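Local coordinates for protein sarcoplasmic calcium-binding proteins II, V, VI, and VII (Branchiostoma lanceolatum, PDB 2SAS) that binds calcium ions through EF-hand loops in muscle sarcoplasm, with no established functional link to its apparent abundance in fast-contracting muscle, at residues A[56-59]-A[60-63]; A[104-107]-A[108-111]; A[157-160]-A[161-164]. All coordinates share one frame; numbering follows the deposited sequence.

Contact 1 (A[56-59]-A[60-63])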
loop_
_atom_site.group_PDB
_atom_site.type_symbol
_atom_site.label_atom_id
_atom_site.label_comp_id
_atom_site.label_asym_id
_atom_site.label_seq_id
_atom_site.Cartn_x
_atom_site.Cartn_y
_atom_site.Cartn_z
ATOM N N ALA A 56 -14.269 -16.480 19.403
ATOM C CA ALA A 56 -15.428 -15.922 20.020
ATOM C C ALA A 56 -15.389 -14.390 19.944
ATOM O O ALA A 56 -16.429 -13.757 19.645
ATOM C CB ALA A 56 -15.685 -16.413 21.410
ATOM N N SER A 57 -14.212 -13.798 20.136
ATOM C CA SER A 57 -14.122 -12.331 20.037
ATOM C C SER A 57 -14.215 -11.897 18.584
ATOM O O SER A 57 -14.677 -10.758 18.365
ATOM C CB SER A 57 -12.940 -11.711 20.778
ATOM O OG SER A 57 -11.788 -12.472 20.583
ATOM N N LEU A 58 -13.831 -12.722 17.639
ATOM C CA LEU A 58 -13.931 -12.377 16.204
ATOM C C LEU A 58 -15.399 -12.501 15.757
ATOM O O LEU A 58 -15.957 -11.733 14.956
ATOM C CB LEU A 58 -12.953 -13.245 15.404
ATOM C CG LEU A 58 -11.457 -12.935 15.582
ATOM C CD1 LEU A 58 -10.528 -13.840 14.814
ATOM C CD2 LEU A 58 -11.213 -11.494 15.115
ATOM N N GLU A 59 -16.041 -13.560 16.249
ATOM C CA GLU A 59 -17.453 -13.822 15.923
ATOM C C GLU A 59 -18.308 -12.635 16.362
ATOM O O GLU A 59 -19.135 -12.088 15.634
ATOM C CB GLU A 59 -17.911 -15.084 16.682
ATOM C CG GLU A 59 -17.355 -16.312 15.956
ATOM C CD GLU A 59 -17.711 -17.635 16.528
ATOM O OE1 GLU A 59 -18.092 -17.601 17.700
ATOM O OE2 GLU A 59 -17.610 -18.650 15.895
ATOM N N ASP A 60 -18.065 -12.276 17.574
ATOM C CA ASP A 60 -18.633 -11.174 18.339
ATOM C C ASP A 60 -18.271 -9.863 17.628
ATOM O O ASP A 60 -19.032 -8.896 17.574
ATOM C CB ASP A 60 -18.034 -11.356 19.728
ATOM C CG ASP A 60 -18.811 -11.001 20.943
ATOM O OD1 ASP A 60 -19.508 -9.955 20.929
ATOM O OD2 ASP A 60 -18.687 -11.793 21.944
ATOM N N GLU A 61 -17.084 -9.791 17.040
ATOM C CA GLU A 61 -16.699 -8.593 16.291
ATOM C C GLU A 61 -17.526 -8.544 14.994
ATOM O O GLU A 61 -18.254 -7.512 14.745
ATOM C CB GLU A 61 -15.229 -8.532 16.001
ATOM C CG GLU A 61 -14.644 -7.174 15.672
ATOM C CD GLU A 61 -13.341 -7.146 14.943
ATOM O OE1 GLU A 61 -12.510 -7.981 15.363
ATOM O OE2 GLU A 61 -13.138 -6.369 14.023
ATOM N N TRP A 62 -17.511 -9.570 14.202
ATOM C CA TRP A 62 -18.252 -9.658 12.943
ATOM C C TRP A 62 -19.742 -9.310 13.145
ATOM O O TRP A 62 -20.376 -8.580 12.377
ATOM C CB TRP A 62 -18.129 -11.050 12.335
ATOM C CG TRP A 62 -18.992 -11.349 11.158
ATOM C CD1 TRP A 62 -19.843 -12.423 10.959
ATOM C CD2 TRP A 62 -19.119 -10.504 9.995
ATOM N NE1 TRP A 62 -20.437 -12.327 9.727
ATOM C CE2 TRP A 62 -20.023 -11.156 9.124
ATOM C CE3 TRP A 62 -18.525 -9.318 9.605
ATOM C CZ2 TRP A 62 -20.316 -10.621 7.871
ATOM C CZ3 TRP A 62 -18.809 -8.777 8.392
ATOM C CH2 TRP A 62 -19.719 -9.421 7.527
ATOM N N ARG A 63 -20.285 -9.881 14.209
ATOM C CA ARG A 63 -21.672 -9.679 14.610
ATOM C C ARG A 63 -21.949 -8.199 14.800
ATOM O O ARG A 63 -22.946 -7.678 14.289
ATOM C CB ARG A 63 -21.994 -10.452 15.876
ATOM C CG ARG A 63 -23.386 -10.363 16.438
ATOM C CD ARG A 63 -23.941 -11.734 16.737
ATOM N NE ARG A 63 -23.349 -12.763 15.873
ATOM C CZ ARG A 63 -22.551 -13.712 16.376
ATOM N NH1 ARG A 63 -22.243 -13.696 17.675
ATOM N NH2 ARG A 63 -22.053 -14.680 15.602
#
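L58 O accepts from W62 N at 2.8 Å, and the N-H points straight at the oxygen (179°). One residue on, E59 O takes R63 N at 2.9 Å. S57 O receives E61 N in a weak bond, bent at the hydrogen. These are i to i+4 bonds within helix 48-69, the helix that leads into the second calcium loop. E59 O also lies over one face of the R63 guanidinium, near its centre, 3.9 Å from R63 CZ. The R63 chain bends at chi2 and chi3, and this folds its end back over the preceding turn. The charged ends do not meet: E59 OE1 is 5.4 Å from R63 NH2. L58 and E61 run side by side in the same direction, and L58 CD2 lies 3.8 Å from E61 OE1. That buried oxygen has polar partners on another helix: a salt bridge from R106 and a hydrogen bond from N105. The hydroxyl of S57 is hydrogen-bonded to M54 O, one turn back. On its inner side this part of helix 48-69 meets two helices. S57 and L58 touch helix 103-114, while L58, E61 and W62 lean on helix 28-42.

Contact 2 (A[104-107]-A[108-111])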
loop_
_atom_site.group_PDB
_atom_site.type_symbol
_atom_site.label_atom_id
_atom_site.label_comp_id
_atom_site.label_asym_id
_atom_site.label_seq_id
_atom_site.Cartn_x
_atom_site.Cartn_y
_atom_site.Cartn_z
ATOM N N GLN A 104 -13.482 -1.814 19.283
ATOM C CA GLN A 104 -12.952 -2.177 20.606
ATOM C C GLN A 104 -12.329 -3.565 20.535
ATOM O O GLN A 104 -11.570 -3.946 21.431
ATOM C CB GLN A 104 -14.036 -2.117 21.684
ATOM C CG GLN A 104 -14.927 -0.878 21.662
ATOM C CD GLN A 104 -14.132 0.414 21.754
ATOM O OE1 GLN A 104 -13.067 0.455 22.382
ATOM N NE2 GLN A 104 -14.640 1.480 21.132
ATOM N N ASN A 105 -12.632 -4.351 19.501
ATOM C CA ASN A 105 -11.977 -5.665 19.391
ATOM C C ASN A 105 -10.895 -5.608 18.297
ATOM O O ASN A 105 -9.952 -6.421 18.332
ATOM C CB ASN A 105 -12.896 -6.856 19.158
ATOM C CG ASN A 105 -12.086 -8.167 19.248
ATOM O OD1 ASN A 105 -11.889 -8.639 20.377
ATOM N ND2 ASN A 105 -11.674 -8.761 18.127
ATOM N N ARG A 106 -11.094 -4.722 17.346
ATOM C CA ARG A 106 -10.139 -4.561 16.216
ATOM C C ARG A 106 -8.873 -3.920 16.796
ATOM O O ARG A 106 -7.788 -4.460 16.467
ATOM C CB ARG A 106 -10.734 -3.867 15.035
ATOM C CG ARG A 106 -10.013 -3.598 13.732
ATOM C CD ARG A 106 -10.154 -4.734 12.741
ATOM N NE ARG A 106 -10.383 -5.941 13.538
ATOM C CZ ARG A 106 -9.828 -7.124 13.286
ATOM N NH1 ARG A 106 -9.162 -7.305 12.157
ATOM N NH2 ARG A 106 -9.996 -8.136 14.141
ATOM N N ILE A 107 -8.992 -2.873 17.608
ATOM C CA ILE A 107 -7.847 -2.201 18.227
ATOM C C ILE A 107 -6.875 -3.135 18.938
ATOM O O ILE A 107 -5.710 -3.160 18.492
ATOM C CB ILE A 107 -8.202 -0.927 19.039
ATOM C CG1 ILE A 107 -8.654 0.228 18.090
ATOM C CG2 ILE A 107 -7.075 -0.427 19.982
ATOM C CD1 ILE A 107 -9.788 1.078 18.831
ATOM N N PRO A 108 -7.258 -3.901 19.937
ATOM C CA PRO A 108 -6.357 -4.827 20.658
ATOM C C PRO A 108 -5.786 -5.920 19.799
ATOM O O PRO A 108 -4.599 -6.321 19.930
ATOM C CB PRO A 108 -7.212 -5.409 21.781
ATOM C CG PRO A 108 -8.617 -5.306 21.247
ATOM C CD PRO A 108 -8.620 -3.914 20.552
ATOM N N PHE A 109 -6.631 -6.380 18.897
ATOM C CA PHE A 109 -6.223 -7.467 17.950
ATOM C C PHE A 109 -5.092 -6.965 17.085
ATOM O O PHE A 109 -4.035 -7.638 16.860
ATOM C CB PHE A 109 -7.472 -8.025 17.255
ATOM C CG PHE A 109 -7.199 -9.076 16.238
ATOM C CD1 PHE A 109 -6.911 -8.730 14.912
ATOM C CD2 PHE A 109 -7.151 -10.414 16.657
ATOM C CE1 PHE A 109 -6.594 -9.752 13.993
ATOM C CE2 PHE A 109 -6.856 -11.430 15.747
ATOM C CZ PHE A 109 -6.584 -11.073 14.425
ATOM N N LEU A 110 -5.250 -5.788 16.517
ATOM C CA LEU A 110 -4.212 -5.159 15.698
ATOM C C LEU A 110 -2.983 -4.865 16.552
ATOM O O LEU A 110 -1.861 -5.146 16.124
ATOM C CB LEU A 110 -4.751 -3.855 15.135
ATOM C CG LEU A 110 -5.180 -3.834 13.670
ATOM C CD1 LEU A 110 -5.407 -5.252 13.187
ATOM C CD2 LEU A 110 -6.395 -2.937 13.608
ATOM N N PHE A 111 -3.185 -4.327 17.752
ATOM C CA PHE A 111 -2.005 -4.029 18.586
ATOM C C PHE A 111 -1.182 -5.272 18.915
ATOM O O PHE A 111 0.048 -5.190 18.765
ATOM C CB PHE A 111 -2.311 -3.279 19.841
ATOM C CG PHE A 111 -1.103 -2.947 20.688
ATOM C CD1 PHE A 111 -0.287 -1.880 20.311
ATOM C CD2 PHE A 111 -0.871 -3.643 21.882
ATOM C CE1 PHE A 111 0.801 -1.526 21.101
ATOM C CE2 PHE A 111 0.194 -3.261 22.695
ATOM C CZ PHE A 111 1.054 -2.223 22.296
#
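R106 O accepts the backbone N of L110 at 2.9 Å. The bond is nearly straight at the hydrogen (166°), and the donor sits almost on the line of the carbonyl. I107 O takes F111 N at the same length, here in the carbonyl plane. The bond from F109 N to N105 O is weak, at 3.4 Å. The i to i+4 ladder lacks a bond at P108, whose nitrogen carries no hydrogen, and the helix kinks there. In place of a bond, P108 CD rests 3.1 Å from Q104 O.

The side chain of R106 leaves with CG anti to the backbone N (chi1 -178°), then bends at chi2 and chi3. Its guanidinium comes to lie beside the F109 ring, both groups pointing the same way. Their planes are only 19° apart, and R106 NH2 approaches F109 CD1 at 3.2 Å. The approach is oblique to the ring. Further back, R106 CG packs against L110 CD2 at 3.7 Å. The buried guanidinium is well supplied with acceptors: NH2 forms a salt bridge with E61, and NH1 hydrogen-bonds to F17 O. A leucine in place of R106 would probably leave the buried E61 carboxylate without its charged mate and F17 O without this donor.

I107 and L110 turn to Y161 on helix 158-170, while F109 reaches M34 and M54. F111 lies close to D115, a ligand of the bound calcium ion. This is the entering helix of the third EF-hand, kinked at a proline and running into its calcium loop.

Contact 3 (A[157-160]-A[161-164])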
loop_
_atom_site.group_PDB
_atom_site.type_symbol
_atom_site.label_atom_id
_atom_site.label_comp_id
_atom_site.label_asym_id
_atom_site.label_seq_id
_atom_site.Cartn_x
_atom_site.Cartn_y
_atom_site.Cartn_z
ATOM N N ASP A 157 2.548 2.091 23.460
ATOM C CA ASP A 157 1.798 0.996 24.102
ATOM C C ASP A 157 0.361 1.036 23.556
ATOM O O ASP A 157 0.080 1.784 22.578
ATOM C CB ASP A 157 1.943 1.136 25.606
ATOM C CG ASP A 157 1.012 2.213 26.132
ATOM O OD1 ASP A 157 1.064 3.298 25.560
ATOM O OD2 ASP A 157 0.230 1.917 27.049
ATOM N N LEU A 158 -0.519 0.238 24.138
ATOM C CA LEU A 158 -1.927 0.093 23.780
ATOM C C LEU A 158 -2.659 1.439 23.869
ATOM O O LEU A 158 -3.411 1.757 22.943
ATOM C CB LEU A 158 -2.592 -0.980 24.611
ATOM C CG LEU A 158 -3.649 -1.884 24.020
ATOM C CD1 LEU A 158 -4.718 -2.219 25.054
ATOM C CD2 LEU A 158 -4.250 -1.355 22.733
ATOM N N ASN A 159 -2.402 2.229 24.910
ATOM C CA ASN A 159 -3.087 3.526 24.969
ATOM C C ASN A 159 -2.558 4.465 23.906
ATOM O O ASN A 159 -3.301 5.427 23.643
ATOM C CB ASN A 159 -3.098 4.206 26.331
ATOM C CG ASN A 159 -3.624 3.188 27.319
ATOM O OD1 ASN A 159 -2.775 2.455 27.853
ATOM N ND2 ASN A 159 -4.937 3.099 27.454
ATOM N N ARG A 160 -1.384 4.213 23.380
ATOM C CA ARG A 160 -0.806 5.082 22.347
ATOM C C ARG A 160 -1.463 4.648 21.012
ATOM O O ARG A 160 -1.883 5.514 20.264
ATOM C CB ARG A 160 0.695 4.951 22.219
ATOM C CG ARG A 160 1.391 6.281 21.981
ATOM C CD ARG A 160 0.902 6.988 20.804
ATOM N NE ARG A 160 0.976 8.465 20.916
ATOM C CZ ARG A 160 1.510 9.139 19.898
ATOM N NH1 ARG A 160 2.064 8.350 18.955
ATOM N NH2 ARG A 160 1.593 10.417 19.718
ATOM N N TYR A 161 -1.556 3.344 20.887
ATOM C CA TYR A 161 -2.131 2.655 19.769
ATOM C C TYR A 161 -3.563 3.185 19.484
ATOM O O TYR A 161 -3.782 3.665 18.365
ATOM C CB TYR A 161 -2.152 1.097 19.882
ATOM C CG TYR A 161 -2.569 0.602 18.516
ATOM C CD1 TYR A 161 -1.670 0.608 17.449
ATOM C CD2 TYR A 161 -3.886 0.182 18.273
ATOM C CE1 TYR A 161 -2.040 0.126 16.206
ATOM C CE2 TYR A 161 -4.273 -0.281 17.017
ATOM C CZ TYR A 161 -3.357 -0.285 15.987
ATOM O OH TYR A 161 -3.784 -0.664 14.744
ATOM N N LYS A 162 -4.399 3.036 20.469
ATOM C CA LYS A 162 -5.757 3.477 20.566
ATOM C C LYS A 162 -5.901 4.925 20.037
ATOM O O LYS A 162 -6.831 5.157 19.278
ATOM C CB LYS A 162 -6.299 3.513 22.010
ATOM C CG LYS A 162 -6.579 2.112 22.611
ATOM C CD LYS A 162 -7.142 2.244 24.019
ATOM C CE LYS A 162 -7.406 0.893 24.676
ATOM N NZ LYS A 162 -8.337 1.063 25.826
ATOM N N GLU A 163 -5.009 5.808 20.441
ATOM C CA GLU A 163 -5.037 7.227 20.083
ATOM C C GLU A 163 -4.828 7.399 18.588
ATOM O O GLU A 163 -5.485 8.208 17.932
ATOM C CB GLU A 163 -3.975 8.087 20.805
ATOM C CG GLU A 163 -3.851 8.144 22.316
ATOM C CD GLU A 163 -2.645 8.870 22.891
ATOM O OE1 GLU A 163 -1.872 9.575 22.244
ATOM O OE2 GLU A 163 -2.467 8.673 24.133
ATOM N N LEU A 164 -3.830 6.646 18.110
ATOM C CA LEU A 164 -3.472 6.709 16.684
ATOM C C LEU A 164 -4.529 6.045 15.834
ATOM O O LEU A 164 -4.921 6.569 14.778
ATOM C CB LEU A 164 -2.066 6.171 16.560
ATOM C CG LEU A 164 -0.974 6.848 17.380
ATOM C CD1 LEU A 164 0.242 5.929 17.413
ATOM C CD2 LEU A 164 -0.624 8.165 16.694
#
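The R160 guanidinium has L164 CD2 over one face, while E163 OE1 approaches it obliquely. The carboxylate of E163 is turned 67° from the guanidinium plane. All three residues belong to the first turns of helix 158-170, within the fourth EF-hand range, and D157 is the N-cap of this helix. The salt bridge runs from R160 NE to E163 OE1 at 3.3 Å; as a hydrogen bond it is weak, with an angle of 126°. R160 bends at chi2 and chi3, which brings R160 NH1 to 3.4 Å from L164 CD1. E163 thus offers the guanidinium a charge, and L164 its two methyls. I148 of helix 141-149 touches both R160 and L164.

At the helix start, the D157 carboxylate accepts weakly from two backbone donors, N159 N and R160 N. D157 O also takes two, R160 N and Y161 N. L158 O receives K162 N along a nearly straight path (174°). Y161 sends its ring away from this turn to I107, L110 and M114 of helix 103-114. K162 runs extended across L158, its aliphatic part passing loosely and obliquely over the leucine. The closest of these side-chain carbons are L158 CD1 and K162 CE, 4.1 Å apart.

From the N terminus the three contacts come in series, one each in the second, third and fourth EF-hand ranges. None nests in or crosses another. Each closes only a turn of its own helix. Contact 1 lies on helix 48-69, contact 2 on helix 103-114 and contact 3 on helix 158-170. Contact 2 is the middle member in space. It meets contact 1 through a polar junction and contact 3 through apolar and aromatic packing, such as F111 against the CB of Y161. Contacts 1 and 3 do not touch; their nearest atoms are about 11 Å apart. Helix 103-114 thus bridges the second and fourth EF-hand ranges.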